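Local structure of putative uncharacterized protein (Archaeoglobus fulgidus, 3VU0) at residues Phe105-Tyr114 against Ile124-Leu133. The protein is the C-terminal globular domain of an archaeal oligosaccharyltransferase of the AglB family, a mixed alpha/beta fold in which helices pack around a small mixed sheet. Residues are numbered along the deposited sequence; the frame is centred on the assembly and turned at random.
Sequences FIPIMQIAGY and IIDFFNKTML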
loop_
_atom_site.group_PDB
_atom_site.type_symbol
_atom_site.label_atom_id
_atom_site.label_comp_id
_atom_site.label_asym_id
_atom_site.label_seq_id
_atom_site.Cartn_x
_atom_site.Cartn_y
_atom_site.Cartn_z
ATOM N N PHE A 105 -3.379 -8.692 -4.614
ATOM C CA PHE A 105 -4.619 -8.108 -4.114
ATOM C C PHE A 105 -5.491 -9.219 -3.515
ATOM O O PHE A 105 -6.317 -8.970 -2.636
ATOM C CB PHE A 105 -5.375 -7.399 -5.245
ATOM C CG PHE A 105 -6.587 -6.636 -4.780
ATOM C CD1 PHE A 105 -7.861 -6.996 -5.212
ATOM C CD2 PHE A 105 -6.453 -5.557 -3.912
ATOM C CE1 PHE A 105 -8.988 -6.289 -4.787
ATOM C CE2 PHE A 105 -7.573 -4.840 -3.478
ATOM C CZ PHE A 105 -8.844 -5.208 -3.917
ATOM N N ILE A 106 -5.296 -10.448 -3.989
ATOM C CA ILE A 106 -6.070 -11.585 -3.496
ATOM C C ILE A 106 -5.773 -11.830 -2.012
ATOM O O ILE A 106 -6.686 -11.841 -1.192
ATOM C CB ILE A 106 -5.787 -12.861 -4.334
ATOM C CG1 ILE A 106 -6.231 -12.636 -5.785
ATOM C CG2 ILE A 106 -6.540 -14.061 -3.756
ATOM C CD1 ILE A 106 -7.704 -12.294 -5.938
ATOM N N PRO A 107 -4.494 -12.030 -1.647
ATOM C CA PRO A 107 -4.228 -12.249 -0.222
ATOM C C PRO A 107 -4.608 -11.021 0.606
ATOM O O PRO A 107 -5.001 -11.141 1.771
ATOM C CB PRO A 107 -2.727 -12.561 -0.185
ATOM C CG PRO A 107 -2.191 -11.911 -1.426
ATOM C CD PRO A 107 -3.270 -12.202 -2.447
ATOM N N ILE A 108 -4.495 -9.838 0.006
ATOM C CA ILE A 108 -4.868 -8.610 0.707
ATOM C C ILE A 108 -6.360 -8.703 1.035
ATOM O O ILE A 108 -6.784 -8.411 2.149
ATOM C CB ILE A 108 -4.609 -7.356 -0.161
ATOM C CG1 ILE A 108 -3.100 -7.119 -0.293
ATOM C CG2 ILE A 108 -5.285 -6.137 0.452
ATOM C CD1 ILE A 108 -2.741 -5.857 -1.081
HETATM N N MSE A 109 -7.153 -9.114 0.052
HETATM C CA MSE A 109 -8.588 -9.265 0.262
HETATM C C MSE A 109 -8.873 -10.322 1.324
HETATM O O MSE A 109 -9.691 -10.110 2.217
HETATM C CB MSE A 109 -9.289 -9.667 -1.037
HETATM C CG MSE A 109 -9.423 -8.553 -2.043
HETATM SE SE MSE A 109 -10.555 -9.094 -3.504
HETATM C CE MSE A 109 -12.258 -9.086 -2.579
ATOM N N GLN A 110 -8.203 -11.465 1.223
ATOM C CA GLN A 110 -8.421 -12.541 2.186
ATOM C C GLN A 110 -8.142 -12.079 3.615
ATOM O O GLN A 110 -8.911 -12.369 4.529
ATOM C CB GLN A 110 -7.542 -13.743 1.846
ATOM C CG GLN A 110 -7.794 -14.289 0.458
ATOM C CD GLN A 110 -6.817 -15.378 0.071
ATOM O OE1 GLN A 110 -5.606 -15.217 0.214
ATOM N NE2 GLN A 110 -7.337 -16.489 -0.432
ATOM N N ILE A 111 -7.049 -11.349 3.804
ATOM C CA ILE A 111 -6.691 -10.867 5.131
ATOM C C ILE A 111 -7.661 -9.784 5.594
ATOM O O ILE A 111 -7.844 -9.570 6.794
ATOM C CB ILE A 111 -5.241 -10.342 5.142
ATOM C CG1 ILE A 111 -4.301 -11.480 4.740
ATOM C CG2 ILE A 111 -4.868 -9.837 6.525
ATOM C CD1 ILE A 111 -2.885 -11.050 4.479
ATOM N N ALA A 112 -8.296 -9.112 4.639
ATOM C CA ALA A 112 -9.267 -8.077 4.966
ATOM C C ALA A 112 -10.609 -8.706 5.338
ATOM O O ALA A 112 -11.523 -8.012 5.785
ATOM C CB ALA A 112 -9.443 -7.127 3.789
ATOM N N GLY A 113 -10.733 -10.014 5.134
ATOM C CA GLY A 113 -11.966 -10.699 5.484
ATOM C C GLY A 113 -12.855 -11.145 4.336
ATOM O O GLY A 113 -13.967 -11.629 4.565
ATOM N N TYR A 114 -12.379 -10.987 3.105
ATOM C CA TYR A 114 -13.155 -11.385 1.934
ATOM C C TYR A 114 -12.778 -12.787 1.468
ATOM O O TYR A 114 -11.708 -13.297 1.807
ATOM C CB TYR A 114 -12.927 -10.389 0.790
ATOM C CG TYR A 114 -13.415 -8.991 1.088
ATOM C CD1 TYR A 114 -14.767 -8.666 0.983
ATOM C CD2 TYR A 114 -12.527 -7.991 1.489
ATOM C CE1 TYR A 114 -15.226 -7.375 1.269
ATOM C CE2 TYR A 114 -12.975 -6.701 1.779
ATOM C CZ TYR A 114 -14.323 -6.401 1.666
ATOM O OH TYR A 114 -14.771 -5.128 1.945
ATOM N N ILE A 124 -14.412 -9.012 -8.737
ATOM C CA ILE A 124 -13.154 -8.727 -8.046
ATOM C C ILE A 124 -12.524 -7.473 -8.642
ATOM O O ILE A 124 -12.043 -6.607 -7.914
ATOM C CB ILE A 124 -12.166 -9.916 -8.169
ATOM C CG1 ILE A 124 -12.717 -11.120 -7.402
ATOM C CG2 ILE A 124 -10.782 -9.527 -7.651
ATOM C CD1 ILE A 124 -11.879 -12.372 -7.558
ATOM N N ILE A 125 -12.543 -7.377 -9.969
ATOM C CA ILE A 125 -11.991 -6.216 -10.668
ATOM C C ILE A 125 -12.799 -4.960 -10.311
ATOM O O ILE A 125 -12.232 -3.916 -9.982
ATOM C CB ILE A 125 -12.025 -6.435 -12.201
ATOM C CG1 ILE A 125 -11.121 -7.616 -12.577
ATOM C CG2 ILE A 125 -11.578 -5.170 -12.923
ATOM C CD1 ILE A 125 -11.295 -8.100 -14.013
ATOM N N ASP A 126 -14.123 -5.064 -10.374
ATOM C CA ASP A 126 -14.972 -3.925 -10.039
ATOM C C ASP A 126 -14.719 -3.471 -8.600
ATOM O O ASP A 126 -14.682 -2.276 -8.328
ATOM C CB ASP A 126 -16.456 -4.271 -10.230
ATOM C CG ASP A 126 -16.825 -4.479 -11.694
ATOM O OD1 ASP A 126 -16.062 -4.036 -12.582
ATOM O OD2 ASP A 126 -17.889 -5.078 -11.956
ATOM N N PHE A 127 -14.544 -4.421 -7.689
ATOM C CA PHE A 127 -14.262 -4.093 -6.289
ATOM C C PHE A 127 -12.920 -3.351 -6.204
ATOM O O PHE A 127 -12.818 -2.289 -5.581
ATOM C CB PHE A 127 -14.198 -5.367 -5.440
ATOM C CG PHE A 127 -13.765 -5.125 -4.019
ATOM C CD1 PHE A 127 -14.557 -4.385 -3.153
ATOM C CD2 PHE A 127 -12.543 -5.603 -3.560
ATOM C CE1 PHE A 127 -14.135 -4.120 -1.842
ATOM C CE2 PHE A 127 -12.113 -5.346 -2.258
ATOM C CZ PHE A 127 -12.912 -4.601 -1.398
ATOM N N PHE A 128 -11.892 -3.906 -6.839
ATOM C CA PHE A 128 -10.571 -3.278 -6.832
ATOM C C PHE A 128 -10.620 -1.828 -7.312
ATOM O O PHE A 128 -9.987 -0.944 -6.727
ATOM C CB PHE A 128 -9.596 -4.054 -7.722
ATOM C CG PHE A 128 -8.302 -3.330 -7.971
ATOM C CD1 PHE A 128 -7.370 -3.166 -6.945
ATOM C CD2 PHE A 128 -8.040 -2.758 -9.213
ATOM C CE1 PHE A 128 -6.201 -2.437 -7.154
ATOM C CE2 PHE A 128 -6.870 -2.025 -9.434
ATOM C CZ PHE A 128 -5.952 -1.864 -8.404
ATOM N N ASN A 129 -11.377 -1.582 -8.373
ATOM C CA ASN A 129 -11.455 -0.244 -8.926
ATOM C C ASN A 129 -12.068 0.816 -8.013
ATOM O O ASN A 129 -12.004 1.999 -8.324
ATOM C CB ASN A 129 -12.179 -0.275 -10.279
ATOM C CG ASN A 129 -11.350 -0.963 -11.361
ATOM O OD1 ASN A 129 -10.120 -0.999 -11.286
ATOM N ND2 ASN A 129 -12.021 -1.497 -12.378
ATOM N N LYS A 130 -12.634 0.399 -6.882
ATOM C CA LYS A 130 -13.236 1.340 -5.933
ATOM C C LYS A 130 -12.364 1.513 -4.685
ATOM O O LYS A 130 -12.683 2.314 -3.803
ATOM C CB LYS A 130 -14.610 0.837 -5.476
ATOM C CG LYS A 130 -15.631 0.609 -6.576
ATOM C CD LYS A 130 -16.852 -0.113 -6.013
ATOM C CE LYS A 130 -17.865 -0.429 -7.099
ATOM N NZ LYS A 130 -18.971 -1.273 -6.563
ATOM N N THR A 131 -11.265 0.770 -4.609
ATOM C CA THR A 131 -10.411 0.823 -3.428
ATOM C C THR A 131 -9.340 1.908 -3.387
ATOM O O THR A 131 -9.000 2.526 -4.396
ATOM C CB THR A 131 -9.690 -0.520 -3.201
ATOM O OG1 THR A 131 -8.671 -0.683 -4.198
ATOM C CG2 THR A 131 -10.675 -1.682 -3.283
HETATM N N MSE A 132 -8.809 2.114 -2.185
HETATM C CA MSE A 132 -7.749 3.082 -1.951
HETATM C C MSE A 132 -6.514 2.705 -2.765
HETATM O O MSE A 132 -5.825 3.571 -3.293
HETATM C CB MSE A 132 -7.384 3.109 -0.464
HETATM C CG MSE A 132 -8.394 3.830 0.410
HETATM SE SE MSE A 132 -8.501 5.694 -0.076
HETATM C CE MSE A 132 -6.663 6.189 0.267
ATOM N N LEU A 133 -6.235 1.407 -2.847
ATOM C CA LEU A 133 -5.083 0.923 -3.601
ATOM C C LEU A 133 -5.170 1.391 -5.047
ATOM O O LEU A 133 -4.178 1.805 -5.637
ATOM C CB LEU A 133 -5.018 -0.604 -3.550
ATOM C CG LEU A 133 -3.870 -1.250 -4.334
ATOM C CD1 LEU A 133 -2.540 -0.631 -3.931
ATOM C CD2 LEU A 133 -3.863 -2.753 -4.073
#
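F105 drives its ring as a knob into the hole formed by I124, F127, F128 and L133. Its CG stands anti to the backbone N (chi1 -173°), which carries the ring off the start of helix 105-112 and in among these four residues, I124 meeting it through its backbone carbonyl. F128 presents the edge of its ring to one face of F105 in a T-shaped stack, the planes at 76°, with F128 CD1 over the ring centre. Toward the rim of the opposite face lies CG of M109, one turn further along the same helix, so both faces are touched. Around it, F105 CE1 meets F128 CB at 3.7 Å, and F105 CD2 meets L133 CD2 at 3.8 Å.

F127 meets F105 rim to rim, with F105 CZ 3.7 Å from F127 CE2 and neither ring over the other's face. M109 runs past F127 in the opposite direction; a bend at its last torsion brings the selenomethionine methyl, M109 CE, within 3.6 Å of F127 CD2. M109 SE sits obliquely beside that ring, a Met-aromatic contact, and lies 4.2 Å from I124 CG2. At the outer end, F127 turns its edge toward the face of Y114, F127 CZ lying 3.8 Å from Y114 CE2.

No hydrogen bond crosses the contact. The type I turn F128-T131 is tied internally: T131 OG1 donates to F128 O at 2.9 Å, in the carbonyl plane, and T131 N binds the same oxygen. T69 of helix 61-69 also touches F127 and I108. The short segments 105-112 and 124-128 are inclined at 79°, and an aromatic cluster of F105, Y114, F127 and F128 joins helix 105-112 and the loop that follows it to helix 121-128, with F105 the knob filling a hole shared by helix 121-128 and the start of helix 132-138.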